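Local coordinates for protein MTH169 (Methanobacterium thermoautotrophicum, PDB 1GTD) that is a small alpha-beta protein of the PurS-like family, its antiparallel sheet continuing into that of a neighbouring subunit in a four-chain assembly, at residues M4-R10 against T39-F45; V59-C63 against D74-S78. All blocks are in the same frame, centred on the assembly; numbering follows the deposited sequence.

How the interactions relate
Strand 3-11 is central in a three-stranded antiparallel sheet, flanked within the chain by 37-47 and 73-81. Interaction 1 pairs it with 37-47 through regular backbone bonds; interaction 2 lays helix 59-67 against 73-81 through side chains alone. They meet directly: R8 O and R10 O probably accept bonds from D76 N and D74 N, and F45 packs on M62 of the helix. The face of V5, V7, I9 and I43 is buried and partly covered by this helix, whereas charged E6 and R8 lie on the other. Interaction 2 grades from buried V59 and C63 to a more polar, partly exposed end at E60 and Y75.

Interaction 1: residues M4-R10 against T39-F45; sequences MVEVRIR and TTDVITF
V5 lies over one face of the F45 ring, its CB 4.0 Å from the ring centroid in a CH-pi contact, while CG1 reaches CZ. The ring gets there because its CG is wedged between backbone N and carbonyl carbon (chi1 61°), which turns the ring across to V5 on the neighbouring strand. On the same face of the sheet, CD1 of I9 meets CD1 of I43 at 3.9 Å. The other face mixes charged and apolar groups. CG2 of V42 sits above the centre of the R8 guanidinium, 3.8 Å from CZ; the bend at chi3 (68°) folds this group over the valine. The other methyl of V42, CG1, touches E6 OE2 at 3.3 Å, and R8 NH1 makes a long salt bridge of 3.6 Å to this same OE2. Six backbone bonds join the antiparallel strands, the straightest running from V7 N to I43 O (2.7 Å, 175° at the hydrogen). Beyond 37-47, a strand of the second subunit continues the sheet and brings its own R8 near this one. The E6 contact, being long, would probably offset only part of the charge of the two facing arginines, while V42 gives the guanidinium an apolar floor.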
HETATM    1  N   MSE B   4     -19.695 -14.674  -5.748  1.00 35.75           N
HETATM    2  CA  MSE B   4     -18.257 -14.489  -5.629  1.00 37.47           C
HETATM    3  C   MSE B   4     -17.887 -13.250  -6.456  1.00 33.94           C
HETATM    4  O   MSE B   4     -17.995 -13.254  -7.687  1.00 31.27           O
HETATM    5  CB  MSE B   4     -17.561 -15.737  -6.157  1.00 45.46           C
HETATM    6  CG  MSE B   4     -16.105 -15.856  -5.804  1.00 57.14           C
HETATM    7 SE   MSE B   4     -15.536 -17.727  -5.686  1.00 78.34          SE
HETATM    8  CE  MSE B   4     -15.142 -18.057  -7.574  1.00 69.96           C
ATOM      9  N   VAL B   5     -17.456 -12.190  -5.777  1.00 29.67           N
ATOM     10  CA  VAL B   5     -17.114 -10.938  -6.444  1.00 26.34           C
ATOM     11  C   VAL B   5     -15.617 -10.662  -6.541  1.00 25.89           C
ATOM     12  O   VAL B   5     -14.868 -10.936  -5.609  1.00 25.31           O
ATOM     13  CB  VAL B   5     -17.765  -9.733  -5.715  1.00 25.19           C
ATOM     14  CG1 VAL B   5     -17.593  -8.459  -6.539  1.00 22.92           C
ATOM     15  CG2 VAL B   5     -19.233 -10.019  -5.436  1.00 22.37           C
ATOM     16  N   GLU B   6     -15.191 -10.119  -7.678  1.00 25.32           N
ATOM     17  CA  GLU B   6     -13.789  -9.758  -7.871  1.00 24.60           C
ATOM     18  C   GLU B   6     -13.680  -8.384  -8.523  1.00 22.67           C
ATOM     19  O   GLU B   6     -14.178  -8.174  -9.634  1.00 21.66           O
ATOM     20  CB  GLU B   6     -13.049 -10.766  -8.748  1.00 25.90           C
ATOM     21  CG  GLU B   6     -11.603 -10.327  -9.011  1.00 28.80           C
ATOM     22  CD  GLU B   6     -10.818 -11.287  -9.885  1.00 31.29           C
ATOM     23  OE1 GLU B   6     -11.267 -11.572 -11.019  1.00 35.19           O
ATOM     24  OE2 GLU B   6      -9.741 -11.746  -9.443  1.00 31.53           O
ATOM     25  N   VAL B   7     -13.029  -7.452  -7.829  1.00 20.17           N
ATOM     26  CA  VAL B   7     -12.846  -6.100  -8.352  1.00 17.87           C
ATOM     27  C   VAL B   7     -11.366  -5.832  -8.608  1.00 18.36           C
ATOM     28  O   VAL B   7     -10.546  -5.882  -7.687  1.00 17.73           O
ATOM     29  CB  VAL B   7     -13.372  -5.034  -7.376  1.00 14.20           C
ATOM     30  CG1 VAL B   7     -13.297  -3.667  -8.020  1.00 14.01           C
ATOM     31  CG2 VAL B   7     -14.796  -5.341  -6.994  1.00 15.73           C
ATOM     32  N   ARG B   8     -11.028  -5.568  -9.867  1.00 20.26           N
ATOM     33  CA  ARG B   8      -9.646  -5.285 -10.244  1.00 21.36           C
ATOM     34  C   ARG B   8      -9.523  -3.788 -10.474  1.00 21.50           C
ATOM     35  O   ARG B   8     -10.301  -3.202 -11.220  1.00 23.40           O
ATOM     36  CB  ARG B   8      -9.278  -6.078 -11.492  1.00 21.18           C
ATOM     37  CG  ARG B   8      -9.541  -7.571 -11.322  1.00 22.74           C
ATOM     38  CD  ARG B   8      -9.108  -8.360 -12.532  1.00 26.17           C
ATOM     39  NE  ARG B   8      -7.655  -8.345 -12.683  1.00 31.65           N
ATOM     40  CZ  ARG B   8      -6.850  -9.355 -12.354  1.00 32.98           C
ATOM     41  NH1 ARG B   8      -7.355 -10.481 -11.852  1.00 32.80           N
ATOM     42  NH2 ARG B   8      -5.534  -9.237 -12.527  1.00 31.98           N
ATOM     43  N   ILE B   9      -8.553  -3.168  -9.809  1.00 21.89           N
ATOM     44  CA  ILE B   9      -8.351  -1.728  -9.895  1.00 20.59           C
ATOM     45  C   ILE B   9      -6.960  -1.340 -10.391  1.00 21.47           C
ATOM     46  O   ILE B   9      -5.952  -1.784  -9.850  1.00 19.88           O
ATOM     47  CB  ILE B   9      -8.600  -1.105  -8.519  1.00 20.26           C
ATOM     48  CG1 ILE B   9      -9.939  -1.616  -7.987  1.00 21.97           C
ATOM     49  CG2 ILE B   9      -8.648   0.405  -8.612  1.00 20.06           C
ATOM     50  CD1 ILE B   9     -10.237  -1.250  -6.554  1.00 21.96           C
ATOM     51  N   ARG B  10      -6.909  -0.499 -11.421  1.00 24.13           N
ATOM     52  CA  ARG B  10      -5.629  -0.066 -11.974  1.00 24.84           C
ATOM     53  C   ARG B  10      -5.690   1.372 -12.502  1.00 24.03           C
ATOM     54  O   ARG B  10      -6.634   1.755 -13.190  1.00 24.69           O
ATOM     55  CB  ARG B  10      -5.203  -1.026 -13.083  1.00 27.23           C
ATOM     56  CG  ARG B  10      -3.812  -0.770 -13.624  1.00 33.55           C
ATOM     57  CD  ARG B  10      -3.414  -1.860 -14.596  1.00 37.55           C
ATOM     58  NE  ARG B  10      -4.401  -2.002 -15.663  1.00 43.54           N
ATOM     59  CZ  ARG B  10      -4.351  -2.933 -16.614  1.00 45.41           C
ATOM     60  NH1 ARG B  10      -3.355  -3.814 -16.634  1.00 44.90           N
ATOM     61  NH2 ARG B  10      -5.297  -2.980 -17.546  1.00 46.95           N
ATOM     62  N   THR B  39       0.982  -2.038 -11.906  1.00 30.30           N
ATOM     63  CA  THR B  39       0.435  -2.638 -10.687  1.00 29.25           C
ATOM     64  C   THR B  39      -1.094  -2.665 -10.697  1.00 28.46           C
ATOM     65  O   THR B  39      -1.741  -1.685 -11.073  1.00 28.55           O
ATOM     66  CB  THR B  39       0.920  -1.840  -9.434  1.00 29.86           C
ATOM     67  OG1 THR B  39       2.083  -2.467  -8.873  1.00 29.28           O
ATOM     68  CG2 THR B  39      -0.185  -1.725  -8.390  1.00 31.29           C
ATOM     69  N   THR B  40      -1.667  -3.788 -10.280  1.00 26.39           N
ATOM     70  CA  THR B  40      -3.114  -3.928 -10.226  1.00 24.04           C
ATOM     71  C   THR B  40      -3.479  -4.419  -8.840  1.00 24.46           C
ATOM     72  O   THR B  40      -2.764  -5.241  -8.251  1.00 25.17           O
ATOM     73  CB  THR B  40      -3.628  -4.958 -11.244  1.00 24.68           C
ATOM     74  OG1 THR B  40      -3.164  -4.617 -12.557  1.00 25.78           O
ATOM     75  CG2 THR B  40      -5.148  -4.977 -11.244  1.00 24.98           C
ATOM     76  N   ASP B  41      -4.582  -3.913  -8.311  1.00 23.60           N
ATOM     77  CA  ASP B  41      -5.037  -4.323  -6.996  1.00 25.23           C
ATOM     78  C   ASP B  41      -6.302  -5.114  -7.203  1.00 24.20           C
ATOM     79  O   ASP B  41      -7.209  -4.659  -7.888  1.00 25.13           O
ATOM     80  CB  ASP B  41      -5.320  -3.107  -6.123  1.00 28.39           C
ATOM     81  CG  ASP B  41      -4.108  -2.230  -5.964  1.00 34.34           C
ATOM     82  OD1 ASP B  41      -4.127  -1.085  -6.480  1.00 38.68           O
ATOM     83  OD2 ASP B  41      -3.125  -2.699  -5.340  1.00 35.66           O
ATOM     84  N   VAL B  42      -6.366  -6.302  -6.623  1.00 22.21           N
ATOM     85  CA  VAL B  42      -7.552  -7.117  -6.788  1.00 19.54           C
ATOM     86  C   VAL B  42      -8.209  -7.394  -5.449  1.00 19.58           C
ATOM     87  O   VAL B  42      -7.571  -7.878  -4.517  1.00 17.51           O
ATOM     88  CB  VAL B  42      -7.213  -8.441  -7.482  1.00 17.61           C
ATOM     89  CG1 VAL B  42      -8.495  -9.198  -7.813  1.00 15.49           C
ATOM     90  CG2 VAL B  42      -6.385  -8.158  -8.737  1.00 13.63           C
ATOM     91  N   ILE B  43      -9.489  -7.053  -5.366  1.00 19.79           N
ATOM     92  CA  ILE B  43     -10.261  -7.268  -4.162  1.00 20.01           C
ATOM     93  C   ILE B  43     -11.297  -8.322  -4.491  1.00 21.44           C
ATOM     94  O   ILE B  43     -12.008  -8.194  -5.486  1.00 21.92           O
ATOM     95  CB  ILE B  43     -10.983  -6.002  -3.739  1.00 19.11           C
ATOM     96  CG1 ILE B  43      -9.985  -4.850  -3.676  1.00 20.62           C
ATOM     97  CG2 ILE B  43     -11.653  -6.221  -2.395  1.00 19.08           C
ATOM     98  CD1 ILE B  43     -10.612  -3.514  -3.369  1.00 23.81           C
ATOM     99  N   THR B  44     -11.371  -9.365  -3.668  1.00 22.67           N
ATOM    100  CA  THR B  44     -12.341 -10.428  -3.879  1.00 24.75           C
ATOM    101  C   THR B  44     -13.169 -10.584  -2.606  1.00 25.13           C
ATOM    102  O   THR B  44     -12.699 -10.272  -1.518  1.00 24.80           O
ATOM    103  CB  THR B  44     -11.648 -11.772  -4.195  1.00 25.57           C
ATOM    104  OG1 THR B  44     -10.531 -11.558  -5.071  1.00 25.28           O
ATOM    105  CG2 THR B  44     -12.618 -12.698  -4.893  1.00 27.11           C
ATOM    106  N   PHE B  45     -14.402 -11.055  -2.738  1.00 27.00           N
ATOM    107  CA  PHE B  45     -15.263 -11.238  -1.571  1.00 28.31           C
ATOM    108  C   PHE B  45     -16.627 -11.810  -1.917  1.00 28.77           C
ATOM    109  O   PHE B  45     -17.176 -11.568  -2.994  1.00 28.35           O
ATOM    110  CB  PHE B  45     -15.434  -9.914  -0.810  1.00 29.21           C
ATOM    111  CG  PHE B  45     -16.082  -8.820  -1.615  1.00 30.66           C
ATOM    112  CD1 PHE B  45     -17.469  -8.712  -1.684  1.00 30.83           C
ATOM    113  CD2 PHE B  45     -15.304  -7.902  -2.321  1.00 32.13           C
ATOM    114  CE1 PHE B  45     -18.070  -7.706  -2.446  1.00 31.13           C
ATOM    115  CE2 PHE B  45     -15.897  -6.892  -3.090  1.00 31.41           C
ATOM    116  CZ  PHE B  45     -17.282  -6.799  -3.149  1.00 30.41           C
TER

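Interaction 2: residues V59-C63 against D74-S78; sequences VEDMC and DYDVS
C63 and V59, one turn apart on helix 59-67, face Y75 and V77 of strand 73-81. Y75 spans the gap between helix and strand. From CB its chain turns into the position between backbone N and carbonyl carbon (chi1 59°), which sends the ring toward the helix. Y75 CD1 meets C63 SG at 3.7 Å, and Y75 CE1 comes to 3.4 Å from C63 CB. C63 SG approaches the Y75 ring obliquely, 4.5 Å from its centroid, in a Cys sulfur-aromatic contact. Farther out, CZ nears E60 OE2, which lies at the ring edge in its plane. The terminal OH of Y75 faces both carboxylate oxygens, with weak contacts of 3.0 Å to E60 OE1 and 3.1 Å to E60 OE2 that compete for its one proton. A bend at chi2 of E60 (59°) brings the carboxylate round to the phenol, its plane turned only 14° from the ring. Q64 of the same helix also hydrogen-bonds this OH and is its stronger polar partner. Deeper in, V59 CG1 slides past V77 CG1 at 3.6 Å, and C63 SG touches V77 CG2; V5 and V7 of the central strand extend this apolar layer. The helix is thus seated on the sheet mainly by apolar contacts of valine, cysteine and the tyrosine ring, with Y75 carrying the seam outward to the polar side, where Q64 and E60 converge on its hydroxyl.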
ATOM      1  N   VAL B  59     -22.056  -3.512  -5.869  1.00 30.66           N
ATOM      2  CA  VAL B  59     -20.617  -3.542  -6.030  1.00 30.60           C
ATOM      3  C   VAL B  59     -20.228  -2.238  -6.716  1.00 32.07           C
ATOM      4  O   VAL B  59     -19.298  -1.552  -6.288  1.00 32.99           O
ATOM      5  CB  VAL B  59     -20.169  -4.737  -6.885  1.00 29.53           C
ATOM      6  CG1 VAL B  59     -18.659  -4.735  -7.019  1.00 30.57           C
ATOM      7  CG2 VAL B  59     -20.636  -6.039  -6.245  1.00 27.49           C
ATOM      8  N   GLU B  60     -20.964  -1.884  -7.767  1.00 32.90           N
ATOM      9  CA  GLU B  60     -20.701  -0.652  -8.502  1.00 33.93           C
ATOM     10  C   GLU B  60     -20.699   0.577  -7.587  1.00 34.28           C
ATOM     11  O   GLU B  60     -19.945   1.524  -7.805  1.00 33.33           O
ATOM     12  CB  GLU B  60     -21.736  -0.469  -9.610  1.00 34.77           C
ATOM     13  CG  GLU B  60     -21.685   0.893 -10.274  1.00 37.40           C
ATOM     14  CD  GLU B  60     -20.334   1.202 -10.906  1.00 39.39           C
ATOM     15  OE1 GLU B  60     -20.155   2.356 -11.358  1.00 40.64           O
ATOM     16  OE2 GLU B  60     -19.460   0.301 -10.956  1.00 37.30           O
ATOM     17  N   ASP B  61     -21.547   0.566  -6.567  1.00 35.52           N
ATOM     18  CA  ASP B  61     -21.594   1.684  -5.638  1.00 37.56           C
ATOM     19  C   ASP B  61     -20.323   1.690  -4.804  1.00 37.83           C
ATOM     20  O   ASP B  61     -19.707   2.734  -4.605  1.00 36.79           O
ATOM     21  CB  ASP B  61     -22.802   1.574  -4.702  1.00 39.92           C
ATOM     22  CG  ASP B  61     -24.111   1.911  -5.386  1.00 43.33           C
ATOM     23  OD1 ASP B  61     -24.094   2.615  -6.423  1.00 43.60           O
ATOM     24  OD2 ASP B  61     -25.168   1.483  -4.868  1.00 45.58           O
HETATM   25  N   MSE B  62     -19.944   0.510  -4.317  1.00 38.15           N
HETATM   26  CA  MSE B  62     -18.751   0.355  -3.499  1.00 38.40           C
HETATM   27  C   MSE B  62     -17.501   0.854  -4.211  1.00 36.53           C
HETATM   28  O   MSE B  62     -16.631   1.473  -3.593  1.00 36.36           O
HETATM   29  CB  MSE B  62     -18.574  -1.112  -3.112  1.00 40.97           C
HETATM   30  CG  MSE B  62     -19.681  -1.642  -2.219  1.00 45.16           C
HETATM   31 SE   MSE B  62     -19.503  -3.532  -1.844  1.00 51.76          SE
HETATM   32  CE  MSE B  62     -17.839  -3.815  -2.779  1.00 49.83           C
ATOM     33  N   CYS B  63     -17.406   0.580  -5.506  1.00 34.88           N
ATOM     34  CA  CYS B  63     -16.257   1.026  -6.287  1.00 35.63           C
ATOM     35  C   CYS B  63     -16.265   2.542  -6.420  1.00 34.93           C
ATOM     36  O   CYS B  63     -15.230   3.189  -6.311  1.00 35.67           O
ATOM     37  CB  CYS B  63     -16.272   0.402  -7.686  1.00 35.66           C
ATOM     38  SG  CYS B  63     -15.961  -1.388  -7.741  1.00 34.59           S
ATOM     39  N   ASP B  74      -9.064   2.698 -13.415  1.00 20.99           N
ATOM     40  CA  ASP B  74      -9.868   1.936 -14.368  1.00 21.08           C
ATOM     41  C   ASP B  74     -10.148   0.698 -13.520  1.00 23.16           C
ATOM     42  O   ASP B  74      -9.228   0.181 -12.875  1.00 24.02           O
ATOM     43  CB  ASP B  74      -9.052   1.483 -15.594  1.00 19.19           C
ATOM     44  CG  ASP B  74      -8.935   2.550 -16.674  1.00 16.72           C
ATOM     45  OD1 ASP B  74      -9.896   3.322 -16.879  1.00 15.21           O
ATOM     46  OD2 ASP B  74      -7.877   2.590 -17.344  1.00 17.53           O
ATOM     47  N   TYR B  75     -11.387   0.221 -13.483  1.00 24.89           N
ATOM     48  CA  TYR B  75     -11.648  -0.971 -12.696  1.00 25.73           C
ATOM     49  C   TYR B  75     -12.497  -1.998 -13.418  1.00 26.21           C
ATOM     50  O   TYR B  75     -13.191  -1.680 -14.379  1.00 27.48           O
ATOM     51  CB  TYR B  75     -12.258  -0.601 -11.346  1.00 27.71           C
ATOM     52  CG  TYR B  75     -13.561   0.154 -11.406  1.00 30.18           C
ATOM     53  CD1 TYR B  75     -14.766  -0.474 -11.084  1.00 31.63           C
ATOM     54  CD2 TYR B  75     -13.589   1.503 -11.760  1.00 30.93           C
ATOM     55  CE1 TYR B  75     -15.972   0.223 -11.110  1.00 33.27           C
ATOM     56  CE2 TYR B  75     -14.789   2.212 -11.793  1.00 33.24           C
ATOM     57  CZ  TYR B  75     -15.977   1.566 -11.464  1.00 33.81           C
ATOM     58  OH  TYR B  75     -17.161   2.262 -11.483  1.00 33.08           O
ATOM     59  N   ASP B  76     -12.393  -3.243 -12.965  1.00 27.20           N
ATOM     60  CA  ASP B  76     -13.127  -4.377 -13.522  1.00 27.54           C
ATOM     61  C   ASP B  76     -13.891  -5.052 -12.406  1.00 27.64           C
ATOM     62  O   ASP B  76     -13.396  -5.174 -11.283  1.00 28.27           O
ATOM     63  CB  ASP B  76     -12.167  -5.409 -14.110  1.00 27.45           C
ATOM     64  CG  ASP B  76     -11.808  -5.122 -15.531  1.00 29.21           C
ATOM     65  OD1 ASP B  76     -12.530  -5.617 -16.421  1.00 30.20           O
ATOM     66  OD2 ASP B  76     -10.813  -4.400 -15.762  1.00 31.73           O
ATOM     67  N   VAL B  77     -15.096  -5.503 -12.712  1.00 27.28           N
ATOM     68  CA  VAL B  77     -15.894  -6.204 -11.728  1.00 26.26           C
ATOM     69  C   VAL B  77     -16.422  -7.475 -12.368  1.00 26.77           C
ATOM     70  O   VAL B  77     -17.051  -7.434 -13.432  1.00 27.09           O
ATOM     71  CB  VAL B  77     -17.075  -5.352 -11.232  1.00 25.39           C
ATOM     72  CG1 VAL B  77     -17.891  -6.149 -10.215  1.00 24.48           C
ATOM     73  CG2 VAL B  77     -16.561  -4.075 -10.593  1.00 24.21           C
ATOM     74  N   SER B  78     -16.128  -8.607 -11.737  1.00 25.87           N
ATOM     75  CA  SER B  78     -16.597  -9.895 -12.228  1.00 25.41           C
ATOM     76  C   SER B  78     -17.410 -10.531 -11.113  1.00 24.64           C
ATOM     77  O   SER B  78     -16.985 -10.565  -9.961  1.00 25.09           O
ATOM     78  CB  SER B  78     -15.418 -10.803 -12.607  1.00 25.84           C
ATOM     79  OG  SER B  78     -14.676 -11.196 -11.464  1.00 27.80           O
TER